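Local coordinates for ribonucleoside-diphosphate reductase (Pseudomonas aeruginosa, PDB 5IM3), which probably converts ribonucleoside diphosphates into deoxyribonucleotides, the precursors for DNA synthesis, as an allosteric class I reductase that binds dATP, at residues K550-L555 / V890-A895; L878-A881 / K886-D889; L239-S244 / A251-K256; G284-H289 / F322-A327. All coordinates share one frame; numbering follows the deposited sequence.

The four contacts fall into two clusters on opposite sides of the chain's centre, a worked example of how a large enzyme is built from separate local packing sites. Interactions 1 and 2 share helix 885-897 of the barrel domain. Their centres lie about 8 Å apart and they touch, with Leu552 CD1 3.6 Å from Asp889 CA. Interactions 3 and 4 involve helices 250-267 and 280-286, which follow one another in the chain; their centres are about 14 Å apart, and Tyr254 CG meets Ile287 CG2 at 3.6 Å. Centre to centre, the clusters are about 47 to 58 Å apart. All four lie away from the known dATP sites.

Interaction 1 (K550-L555 / V890-A895); sequences KMLSML and VTYRMA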
loop_
_atom_site.group_PDB
_atom_site.type_symbol
_atom_site.label_atom_id
_atom_site.label_comp_id
_atom_site.label_asym_id
_atom_site.label_seq_id
_atom_site.Cartn_x
_atom_site.Cartn_y
_atom_site.Cartn_z
ATOM N N LYS A 550 20.356 -2.390 -7.849
ATOM C CA LYS A 550 19.543 -2.978 -8.909
ATOM C C LYS A 550 19.855 -4.461 -9.075
ATOM O O LYS A 550 18.948 -5.276 -9.285
ATOM C CB LYS A 550 19.778 -2.226 -10.219
ATOM C CG LYS A 550 18.942 -2.716 -11.393
ATOM C CD LYS A 550 17.467 -2.422 -11.183
ATOM C CE LYS A 550 16.661 -2.716 -12.434
ATOM N NZ LYS A 550 15.208 -2.465 -12.229
ATOM N N MET A 551 21.133 -4.829 -8.980
ATOM C CA MET A 551 21.513 -6.231 -9.101
ATOM C C MET A 551 20.880 -7.070 -7.996
ATOM O O MET A 551 20.383 -8.172 -8.252
ATOM C CB MET A 551 23.038 -6.359 -9.075
ATOM C CG MET A 551 23.733 -5.691 -10.258
ATOM S SD MET A 551 25.469 -5.298 -9.956
ATOM C CE MET A 551 26.167 -6.940 -9.740
ATOM N N LEU A 552 20.875 -6.562 -6.760
ATOM C CA LEU A 552 20.319 -7.344 -5.658
ATOM C C LEU A 552 18.797 -7.391 -5.710
ATOM O O LEU A 552 18.203 -8.412 -5.346
ATOM C CB LEU A 552 20.792 -6.782 -4.318
ATOM C CG LEU A 552 22.310 -6.779 -4.111
ATOM C CD1 LEU A 552 22.649 -6.227 -2.733
ATOM C CD2 LEU A 552 22.910 -8.173 -4.300
ATOM N N SER A 553 18.151 -6.321 -6.171
ATOM C CA SER A 553 16.695 -6.330 -6.251
ATOM C C SER A 553 16.207 -7.287 -7.332
ATOM O O SER A 553 15.171 -7.941 -7.165
ATOM C CB SER A 553 16.167 -4.916 -6.501
ATOM O OG SER A 553 16.557 -4.444 -7.774
ATOM N N MET A 554 16.940 -7.390 -8.448
ATOM C CA MET A 554 16.576 -8.361 -9.478
ATOM C C MET A 554 16.826 -9.786 -9.002
ATOM O O MET A 554 16.010 -10.681 -9.250
ATOM C CB MET A 554 17.353 -8.089 -10.767
ATOM C CG MET A 554 16.897 -6.855 -11.532
ATOM S SD MET A 554 15.173 -6.943 -12.056
ATOM C CE MET A 554 14.377 -5.983 -10.758
ATOM N N LEU A 555 17.953 -10.021 -8.328
ATOM C CA LEU A 555 18.190 -11.330 -7.732
ATOM C C LEU A 555 17.068 -11.698 -6.765
ATOM O O LEU A 555 16.636 -12.855 -6.714
ATOM C CB LEU A 555 19.547 -11.342 -7.024
ATOM C CG LEU A 555 19.972 -12.646 -6.339
ATOM C CD1 LEU A 555 20.176 -13.756 -7.358
ATOM C CD2 LEU A 555 21.240 -12.435 -5.527
ATOM N N VAL A 890 24.475 -6.781 2.959
ATOM C CA VAL A 890 25.464 -7.284 3.910
ATOM C C VAL A 890 25.868 -8.710 3.573
ATOM O O VAL A 890 27.028 -9.096 3.762
ATOM C CB VAL A 890 24.923 -7.176 5.353
ATOM C CG1 VAL A 890 23.631 -7.961 5.511
ATOM C CG2 VAL A 890 25.956 -7.659 6.365
ATOM N N THR A 891 24.935 -9.515 3.062
ATOM C CA THR A 891 25.250 -10.907 2.756
ATOM C C THR A 891 26.234 -11.012 1.598
ATOM O O THR A 891 27.277 -11.667 1.714
ATOM C CB THR A 891 23.968 -11.677 2.434
ATOM O OG1 THR A 891 23.149 -11.751 3.606
ATOM C CG2 THR A 891 24.287 -13.093 1.949
ATOM N N TYR A 892 25.918 -10.389 0.462
ATOM C CA TYR A 892 26.756 -10.558 -0.719
ATOM C C TYR A 892 28.000 -9.679 -0.690
ATOM O O TYR A 892 28.953 -9.959 -1.427
ATOM C CB TYR A 892 25.924 -10.310 -1.977
ATOM C CG TYR A 892 24.917 -11.416 -2.194
ATOM C CD1 TYR A 892 25.305 -12.631 -2.748
ATOM C CD2 TYR A 892 23.592 -11.267 -1.808
ATOM C CE1 TYR A 892 24.396 -13.657 -2.933
ATOM C CE2 TYR A 892 22.674 -12.288 -1.986
ATOM C CZ TYR A 892 23.079 -13.481 -2.546
ATOM O OH TYR A 892 22.168 -14.501 -2.726
ATOM N N ARG A 893 28.025 -8.641 0.147
ATOM C CA ARG A 893 29.296 -8.016 0.495
ATOM C C ARG A 893 30.182 -8.995 1.255
ATOM O O ARG A 893 31.381 -9.109 0.974
ATOM C CB ARG A 893 29.068 -6.763 1.343
ATOM C CG ARG A 893 28.551 -5.554 0.587
ATOM C CD ARG A 893 28.747 -4.285 1.404
ATOM N NE ARG A 893 28.016 -3.149 0.847
ATOM C CZ ARG A 893 28.356 -1.877 1.022
ATOM N NH1 ARG A 893 29.432 -1.560 1.735
ATOM N NH2 ARG A 893 27.627 -0.914 0.473
ATOM N N MET A 894 29.605 -9.705 2.228
ATOM C CA MET A 894 30.369 -10.670 3.010
ATOM C C MET A 894 30.907 -11.790 2.129
ATOM O O MET A 894 32.061 -12.207 2.280
ATOM C CB MET A 894 29.491 -11.236 4.128
ATOM C CG MET A 894 30.151 -12.317 4.975
ATOM S SD MET A 894 28.997 -13.079 6.137
ATOM C CE MET A 894 30.085 -14.231 6.973
ATOM N N ALA A 895 30.080 -12.294 1.211
ATOM C CA ALA A 895 30.529 -13.352 0.310
ATOM C C ALA A 895 31.766 -12.925 -0.467
ATOM O O ALA A 895 32.724 -13.697 -0.604
ATOM C CB ALA A 895 29.403 -13.734 -0.650
#
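Tyr892 of helix 885-897 is met by two leucines of helix 544-558, and the two encounters differ in closeness. The tighter one involves Leu555, whose CD2 methyl lies beside the hydroxyl end of the ring, 3.6 Å from Tyr892 OH and 3.8 Å from Tyr892 CE2. The two side chains come from opposite directions, and the methyl meets the ring obliquely. With CG anti to the backbone N (chi1 -180°), Leu555 directs this branch toward Tyr892. The looser encounter is nearer the root of the ring, where Leu552 CD2 stops 4.0 Å from Tyr892 CD2 as the two side chains slide past each other. No hydrogen bond crosses the contact. Toward the more open side of helix 544-558, polar groups take over: Lys550 O accepts both Ser553 OG, at 2.9 Å, and Met554 N, and the two donors reach it from the same face of its plane. On the other helix Val890 is exposed and turns away from the leucines. Around this buried seam, Leu878 of strand 878-881 packs on Tyr892, helix 461-465 receives Met551 and Met554, and helix 856-866 lies against Thr891 and Met894.

Interaction 2 (L878-A881 / K886-D889); sequences LYIA and KKLD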
loop_
_atom_site.group_PDB
_atom_site.type_symbol
_atom_site.label_atom_id
_atom_site.label_comp_id
_atom_site.label_asym_id
_atom_site.label_seq_id
_atom_site.Cartn_x
_atom_site.Cartn_y
_atom_site.Cartn_z
ATOM N N LEU A 878 22.100 -19.730 -1.125
ATOM C CA LEU A 878 21.976 -18.942 0.089
ATOM C C LEU A 878 20.509 -18.795 0.454
ATOM O O LEU A 878 19.658 -18.570 -0.414
ATOM C CB LEU A 878 22.627 -17.567 -0.071
ATOM C CG LEU A 878 24.155 -17.571 -0.167
ATOM C CD1 LEU A 878 24.668 -16.155 -0.333
ATOM C CD2 LEU A 878 24.793 -18.216 1.055
ATOM N N TYR A 879 20.224 -18.941 1.746
ATOM C CA TYR A 879 18.871 -18.879 2.276
ATOM C C TYR A 879 18.783 -17.689 3.217
ATOM O O TYR A 879 19.576 -17.574 4.155
ATOM C CB TYR A 879 18.512 -20.179 2.995
ATOM C CG TYR A 879 18.668 -21.392 2.112
ATOM C CD1 TYR A 879 19.902 -22.012 1.963
ATOM C CD2 TYR A 879 17.586 -21.907 1.413
ATOM C CE1 TYR A 879 20.050 -23.116 1.149
ATOM C CE2 TYR A 879 17.726 -23.013 0.599
ATOM C CZ TYR A 879 18.958 -23.611 0.468
ATOM O OH TYR A 879 19.095 -24.710 -0.346
ATOM N N ILE A 880 17.831 -16.800 2.958
ATOM C CA ILE A 880 17.699 -15.559 3.703
ATOM C C ILE A 880 16.232 -15.377 4.054
ATOM O O ILE A 880 15.397 -15.179 3.163
ATOM C CB ILE A 880 18.224 -14.351 2.917
ATOM C CG1 ILE A 880 19.721 -14.525 2.638
ATOM C CG2 ILE A 880 17.945 -13.062 3.688
ATOM C CD1 ILE A 880 20.353 -13.383 1.873
ATOM N N ALA A 881 15.919 -15.449 5.342
ATOM C CA ALA A 881 14.621 -15.030 5.840
ATOM C C ALA A 881 14.707 -13.583 6.307
ATOM O O ALA A 881 15.780 -13.090 6.668
ATOM C CB ALA A 881 14.155 -15.934 6.981
ATOM N N LYS A 886 18.709 -4.379 2.452
ATOM C CA LYS A 886 19.791 -4.215 3.418
ATOM C C LYS A 886 20.432 -5.556 3.751
ATOM O O LYS A 886 21.661 -5.677 3.795
ATOM C CB LYS A 886 19.251 -3.552 4.686
ATOM C CG LYS A 886 20.301 -3.253 5.742
ATOM C CD LYS A 886 19.666 -3.127 7.116
ATOM C CE LYS A 886 20.569 -2.389 8.087
ATOM N NZ LYS A 886 20.667 -0.942 7.752
ATOM N N LYS A 887 19.609 -6.578 4.000
ATOM C CA LYS A 887 20.148 -7.883 4.357
ATOM C C LYS A 887 20.850 -8.541 3.175
ATOM O O LYS A 887 21.862 -9.227 3.359
ATOM C CB LYS A 887 19.032 -8.778 4.896
ATOM C CG LYS A 887 19.544 -9.975 5.678
ATOM C CD LYS A 887 18.410 -10.833 6.230
ATOM C CE LYS A 887 17.954 -10.372 7.601
ATOM N NZ LYS A 887 17.199 -11.451 8.298
ATOM N N LEU A 888 20.349 -8.335 1.955
ATOM C CA LEU A 888 21.052 -8.844 0.782
ATOM C C LEU A 888 22.387 -8.141 0.597
ATOM O O LEU A 888 23.375 -8.767 0.193
ATOM C CB LEU A 888 20.189 -8.678 -0.469
ATOM C CG LEU A 888 18.934 -9.545 -0.548
ATOM C CD1 LEU A 888 18.186 -9.271 -1.833
ATOM C CD2 LEU A 888 19.293 -11.016 -0.462
ATOM N N ASP A 889 22.439 -6.843 0.891
ATOM C CA ASP A 889 23.686 -6.100 0.749
ATOM C C ASP A 889 24.766 -6.675 1.658
ATOM O O ASP A 889 25.853 -7.040 1.195
ATOM C CB ASP A 889 23.441 -4.621 1.052
ATOM C CG ASP A 889 24.673 -3.769 0.841
ATOM O OD1 ASP A 889 25.620 -4.232 0.178
ATOM O OD2 ASP A 889 24.694 -2.626 1.336
#
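Lys887 NZ donates a hydrogen bond of 2.7 Å to Ala881 O, joining the last residue of strand 878-881 to the first turn of the helix that follows it. The ammonium group approaches at a C=O...N angle of 151° and lies 17° out of the carbonyl plane, a moderately bent approach that stays close to that plane. The lysine chain leaves the helix extended, with CG anti to the backbone N, and then bends at chi3 (-89°), which turns the amine toward the strand's end. Its methylene groups pass alongside Ile880 in the opposite direction, with Lys887 CD only 3.4 Å from Ile880 CG2, tighter than usual carbon-carbon contact. The other branch of Ile880 serves a different neighbour: Ile880 CD1 meets Leu888 CD2 at 3.5 Å, also closer than usual, and the two side chains cross obliquely. One isoleucine thus packs against two successive helix residues. The elements form a beta-alpha-beta unit in which helix 885-897 connects strand 878-881 to its parallel neighbour, strand 906-909; Leu906 of that strand touches both Ile880 and Leu888. Chemically the contact is graded: buried hydrocarbon of Ile880 and Leu888 lies between strand and helix, while the exposed lysine supplies both apolar cover for Ile880 and a charged donor for a main-chain carbonyl.

Interaction 3 (L239-S244 / A251-K256); sequences LGVAES and AELYAK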
loop_
_atom_site.group_PDB
_atom_site.type_symbol
_atom_site.label_atom_id
_atom_site.label_comp_id
_atom_site.label_asym_id
_atom_site.label_seq_id
_atom_site.Cartn_x
_atom_site.Cartn_y
_atom_site.Cartn_z
ATOM N N LEU A 239 16.607 -62.500 -18.702
ATOM C CA LEU A 239 17.888 -63.086 -19.068
ATOM C C LEU A 239 17.853 -64.605 -19.144
ATOM O O LEU A 239 18.867 -65.211 -19.506
ATOM C CB LEU A 239 18.963 -62.654 -18.066
ATOM C CG LEU A 239 19.321 -61.170 -18.071
ATOM C CD1 LEU A 239 20.260 -60.837 -16.921
ATOM C CD2 LEU A 239 19.946 -60.780 -19.406
ATOM N N GLY A 240 16.726 -65.232 -18.819
ATOM C CA GLY A 240 16.649 -66.677 -18.840
ATOM C C GLY A 240 17.474 -67.366 -17.779
ATOM O O GLY A 240 17.718 -68.568 -17.886
ATOM N N VAL A 241 17.916 -66.636 -16.756
ATOM C CA VAL A 241 18.676 -67.248 -15.670
ATOM C C VAL A 241 17.743 -67.970 -14.708
ATOM O O VAL A 241 17.921 -69.159 -14.420
ATOM C CB VAL A 241 19.520 -66.184 -14.943
ATOM C CG1 VAL A 241 20.286 -66.805 -13.778
ATOM C CG2 VAL A 241 20.481 -65.514 -15.910
ATOM N N ALA A 242 16.739 -67.265 -14.197
ATOM C CA ALA A 242 15.778 -67.854 -13.278
ATOM C C ALA A 242 14.467 -67.093 -13.386
ATOM O O ALA A 242 14.452 -65.891 -13.667
ATOM C CB ALA A 242 16.291 -67.828 -11.833
ATOM N N GLU A 243 13.364 -67.808 -13.169
ATOM C CA GLU A 243 12.048 -67.186 -13.188
ATOM C C GLU A 243 11.711 -66.493 -11.874
ATOM O O GLU A 243 10.695 -65.793 -11.803
ATOM C CB GLU A 243 10.981 -68.240 -13.508
ATOM C CG GLU A 243 9.844 -67.740 -14.392
ATOM C CD GLU A 243 10.315 -67.329 -15.777
ATOM O OE1 GLU A 243 9.654 -66.470 -16.401
ATOM O OE2 GLU A 243 11.348 -67.860 -16.240
ATOM N N SER A 244 12.543 -66.659 -10.849
ATOM C CA SER A 244 12.319 -66.078 -9.533
ATOM C C SER A 244 13.565 -66.327 -8.697
ATOM O O SER A 244 14.343 -67.243 -8.980
ATOM C CB SER A 244 11.080 -66.677 -8.858
ATOM O OG SER A 244 10.956 -66.233 -7.519
ATOM N N ALA A 251 23.764 -64.701 -4.151
ATOM C CA ALA A 251 25.175 -64.985 -3.918
ATOM C C ALA A 251 25.773 -65.807 -5.051
ATOM O O ALA A 251 26.969 -65.686 -5.339
ATOM C CB ALA A 251 25.345 -65.711 -2.583
ATOM N N GLU A 252 24.960 -66.637 -5.704
ATOM C CA GLU A 252 25.418 -67.468 -6.807
ATOM C C GLU A 252 24.823 -67.062 -8.151
ATOM O O GLU A 252 25.347 -67.476 -9.191
ATOM C CB GLU A 252 25.092 -68.946 -6.526
ATOM C CG GLU A 252 25.764 -69.517 -5.272
ATOM C CD GLU A 252 25.055 -69.130 -3.983
ATOM O OE1 GLU A 252 23.860 -68.769 -4.040
ATOM O OE2 GLU A 252 25.694 -69.192 -2.910
ATOM N N LEU A 253 23.767 -66.253 -8.165
ATOM C CA LEU A 253 23.093 -65.909 -9.410
ATOM C C LEU A 253 23.611 -64.627 -10.044
ATOM O O LEU A 253 23.463 -64.450 -11.259
ATOM C CB LEU A 253 21.587 -65.780 -9.170
ATOM C CG LEU A 253 20.897 -67.115 -8.884
ATOM C CD1 LEU A 253 19.522 -66.900 -8.288
ATOM C CD2 LEU A 253 20.795 -67.932 -10.156
ATOM N N TYR A 254 24.214 -63.732 -9.262
ATOM C CA TYR A 254 24.770 -62.514 -9.842
ATOM C C TYR A 254 25.890 -62.837 -10.822
ATOM O O TYR A 254 26.042 -62.164 -11.846
ATOM C CB TYR A 254 25.277 -61.588 -8.736
ATOM C CG TYR A 254 24.401 -60.382 -8.479
ATOM C CD1 TYR A 254 24.028 -59.530 -9.515
ATOM C CD2 TYR A 254 23.949 -60.092 -7.199
ATOM C CE1 TYR A 254 23.227 -58.430 -9.281
ATOM C CE2 TYR A 254 23.149 -58.991 -6.956
ATOM C CZ TYR A 254 22.792 -58.163 -8.000
ATOM O OH TYR A 254 21.995 -57.065 -7.765
ATOM N N ALA A 255 26.679 -63.872 -10.526
ATOM C CA ALA A 255 27.753 -64.266 -11.429
ATOM C C ALA A 255 27.210 -64.922 -12.690
ATOM O O ALA A 255 27.804 -64.778 -13.766
ATOM C CB ALA A 255 28.717 -65.211 -10.713
ATOM N N LYS A 256 26.095 -65.647 -12.583
ATOM C CA LYS A 256 25.485 -66.236 -13.768
ATOM C C LYS A 256 24.785 -65.183 -14.614
ATOM O O LYS A 256 24.745 -65.306 -15.843
ATOM C CB LYS A 256 24.498 -67.332 -13.362
ATOM C CG LYS A 256 25.164 -68.593 -12.822
ATOM C CD LYS A 256 25.485 -69.582 -13.937
ATOM C CE LYS A 256 26.607 -70.534 -13.545
ATOM N NZ LYS A 256 27.936 -69.858 -13.565
#
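A Schellman motif ends helix 219-239 at Gly240, whose positive phi (68°) takes the chain out of the right-handed helical conformation, and the loop that follows folds back against the next helix, 250-267. Val241, directly after the glycine, makes the contact. Its CG1 methyl stands anti to the backbone N (chi1 178°) and reaches Leu253 CD2 at 3.8 Å, the two side chains sliding past each other in opposite directions. The same methyl lies 4.3 Å from Lys256 CB. Leu253 and Lys256 are three residues apart and so project from neighbouring positions on one side of the helix, and Val241 CG1 touches both. Lys256 contributes only the base of its side chain, since its far end leads away from the loop. Leu253 also packs on Ala245 farther along the same loop, while Leu239, ahead of the glycine, packs on Ala260 and Tyr261. On another side of the helix, Tyr254 turns away from Val241 and its OH is hydrogen-bonded to Asp292 OD2. Between these two segments the contact is purely hydrocarbon: no hydrogen bond fixes the loop to the helix here, and what joins them is a small apolar patch near the surface, with a charged lysine at its margin.

Interaction 4 (G284-H289 / F322-A327); sequences GKAIDH and FFMRVA
Apolar contacts carry this meeting, and on one side they come from a single group, the terminal methyl of Met324. Met324 CE lies 3.9 Å from Ile287 CG1 and, more loosely, 4.4 Å from Ala286 CB. The methionine leaves helix 319-330 with CG anti to the backbone N (chi1 -178°) and then bends at both chi2 and chi3 (60° and 73°), a hooked shape that presents the methyl rather than the sulfur to these two residues. Ile287 crosses it at a slant and offers the inner carbon of its longer branch, while Ala286 points its CB toward Met324's helix. Tyr345 of helix 337-349 packs against both Ile287 and Met324, bringing a third element to the same apolar cluster.

Polar bonds are made by neighbouring residues, and none crosses between the segments. Tyr345 OH is hydrogen-bonded to Asp288 N, just after Ile287, and Asp288 OD1 is bonded to Glu290 N. On another side of helix 319-330, Arg325 forms a salt bridge from NE to Glu317 OE2, and its NH1 bonds to Ala363 O. The chemistry implies that between these segments the contact is apolar and rests on one hooked thioether chain, while the directional bonds are made by adjacent residues.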
loop_
_atom_site.group_PDB
_atom_site.type_symbol
_atom_site.label_atom_id
_atom_site.label_comp_id
_atom_site.label_asym_id
_atom_site.label_seq_id
_atom_site.Cartn_x
_atom_site.Cartn_y
_atom_site.Cartn_z
ATOM N N GLY A 284 32.223 -61.624 -12.420
ATOM C CA GLY A 284 31.028 -62.188 -11.819
ATOM C C GLY A 284 31.233 -62.604 -10.378
ATOM O O GLY A 284 30.289 -62.594 -9.583
ATOM N N LYS A 285 32.464 -62.976 -10.018
ATOM C CA LYS A 285 32.760 -63.352 -8.641
ATOM C C LYS A 285 32.995 -62.138 -7.752
ATOM O O LYS A 285 32.797 -62.221 -6.535
ATOM C CB LYS A 285 33.987 -64.262 -8.599
ATOM C CG LYS A 285 33.769 -65.626 -9.226
ATOM C CD LYS A 285 35.062 -66.413 -9.261
ATOM C CE LYS A 285 34.860 -67.789 -9.866
ATOM N NZ LYS A 285 36.158 -68.405 -10.247
ATOM N N ALA A 286 33.420 -61.013 -8.332
ATOM C CA ALA A 286 33.687 -59.818 -7.543
ATOM C C ALA A 286 32.412 -59.159 -7.036
ATOM O O ALA A 286 32.479 -58.325 -6.126
ATOM C CB ALA A 286 34.491 -58.812 -8.369
ATOM N N ILE A 287 31.256 -59.515 -7.598
ATOM C CA ILE A 287 30.003 -58.881 -7.211
ATOM C C ILE A 287 29.629 -59.306 -5.796
ATOM O O ILE A 287 29.685 -60.493 -5.444
ATOM C CB ILE A 287 28.895 -59.227 -8.218
ATOM C CG1 ILE A 287 29.213 -58.596 -9.581
ATOM C CG2 ILE A 287 27.535 -58.745 -7.713
ATOM C CD1 ILE A 287 28.241 -58.966 -10.687
ATOM N N ASP A 288 29.248 -58.326 -4.978
ATOM C CA ASP A 288 28.829 -58.534 -3.596
ATOM C C ASP A 288 27.323 -58.304 -3.526
ATOM O O ASP A 288 26.861 -57.159 -3.593
ATOM C CB ASP A 288 29.584 -57.587 -2.666
ATOM C CG ASP A 288 29.280 -57.828 -1.199
ATOM O OD1 ASP A 288 28.278 -58.505 -0.887
ATOM O OD2 ASP A 288 30.045 -57.324 -0.350
ATOM N N HIS A 289 26.558 -59.391 -3.397
ATOM C CA HIS A 289 25.102 -59.287 -3.382
ATOM C C HIS A 289 24.573 -58.610 -2.123
ATOM O O HIS A 289 23.433 -58.134 -2.126
ATOM C CB HIS A 289 24.469 -60.673 -3.505
ATOM C CG HIS A 289 24.463 -61.446 -2.223
ATOM N ND1 HIS A 289 25.565 -62.134 -1.765
ATOM C CD2 HIS A 289 23.490 -61.635 -1.300
ATOM C CE1 HIS A 289 25.270 -62.716 -0.616
ATOM N NE2 HIS A 289 24.018 -62.428 -0.311
ATOM N N PHE A 322 24.487 -53.048 -12.589
ATOM C CA PHE A 322 24.552 -51.652 -13.008
ATOM C C PHE A 322 25.874 -51.021 -12.590
ATOM O O PHE A 322 26.579 -50.427 -13.413
ATOM C CB PHE A 322 23.370 -50.874 -12.423
ATOM C CG PHE A 322 23.530 -49.379 -12.492
ATOM C CD1 PHE A 322 23.348 -48.700 -13.687
ATOM C CD2 PHE A 322 23.858 -48.655 -11.359
ATOM C CE1 PHE A 322 23.493 -47.323 -13.747
ATOM C CE2 PHE A 322 24.003 -47.279 -11.412
ATOM C CZ PHE A 322 23.818 -46.613 -12.607
ATOM N N PHE A 323 26.232 -51.150 -11.310
ATOM C CA PHE A 323 27.494 -50.587 -10.844
ATOM C C PHE A 323 28.678 -51.230 -11.548
ATOM O O PHE A 323 29.685 -50.560 -11.803
ATOM C CB PHE A 323 27.622 -50.755 -9.327
ATOM C CG PHE A 323 26.719 -49.851 -8.533
ATOM C CD1 PHE A 323 26.587 -48.511 -8.862
ATOM C CD2 PHE A 323 26.000 -50.343 -7.452
ATOM C CE1 PHE A 323 25.758 -47.679 -8.136
ATOM C CE2 PHE A 323 25.169 -49.513 -6.720
ATOM C CZ PHE A 323 25.049 -48.176 -7.067
ATOM N N MET A 324 28.574 -52.518 -11.875
ATOM C CA MET A 324 29.664 -53.192 -12.568
ATOM C C MET A 324 29.778 -52.710 -14.011
ATOM O O MET A 324 30.888 -52.600 -14.544
ATOM C CB MET A 324 29.459 -54.709 -12.510
ATOM C CG MET A 324 30.570 -55.528 -13.153
ATOM S SD MET A 324 32.191 -55.265 -12.399
ATOM C CE MET A 324 31.989 -56.139 -10.848
ATOM N N ARG A 325 28.647 -52.409 -14.660
ATOM C CA ARG A 325 28.705 -51.857 -16.011
ATOM C C ARG A 325 29.423 -50.517 -16.021
ATOM O O ARG A 325 30.256 -50.251 -16.893
ATOM C CB ARG A 325 27.304 -51.688 -16.602
ATOM C CG ARG A 325 27.268 -50.584 -17.679
ATOM C CD ARG A 325 25.981 -50.539 -18.458
ATOM N NE ARG A 325 24.862 -50.005 -17.683
ATOM C CZ ARG A 325 24.606 -48.711 -17.506
ATOM N NH1 ARG A 325 25.398 -47.779 -18.026
ATOM N NH2 ARG A 325 23.551 -48.344 -16.796
ATOM N N VAL A 326 29.077 -49.639 -15.080
ATOM C CA VAL A 326 29.711 -48.324 -15.036
ATOM C C VAL A 326 31.203 -48.480 -14.788
ATOM O O VAL A 326 32.031 -47.829 -15.441
ATOM C CB VAL A 326 29.045 -47.441 -13.962
ATOM C CG1 VAL A 326 29.667 -46.048 -13.949
ATOM C CG2 VAL A 326 27.548 -47.353 -14.204
ATOM N N ALA A 327 31.566 -49.360 -13.854
ATOM C CA ALA A 327 32.971 -49.612 -13.565
ATOM C C ALA A 327 33.694 -50.130 -14.800
ATOM O O ALA A 327 34.793 -49.670 -15.127
ATOM C CB ALA A 327 33.091 -50.607 -12.411
#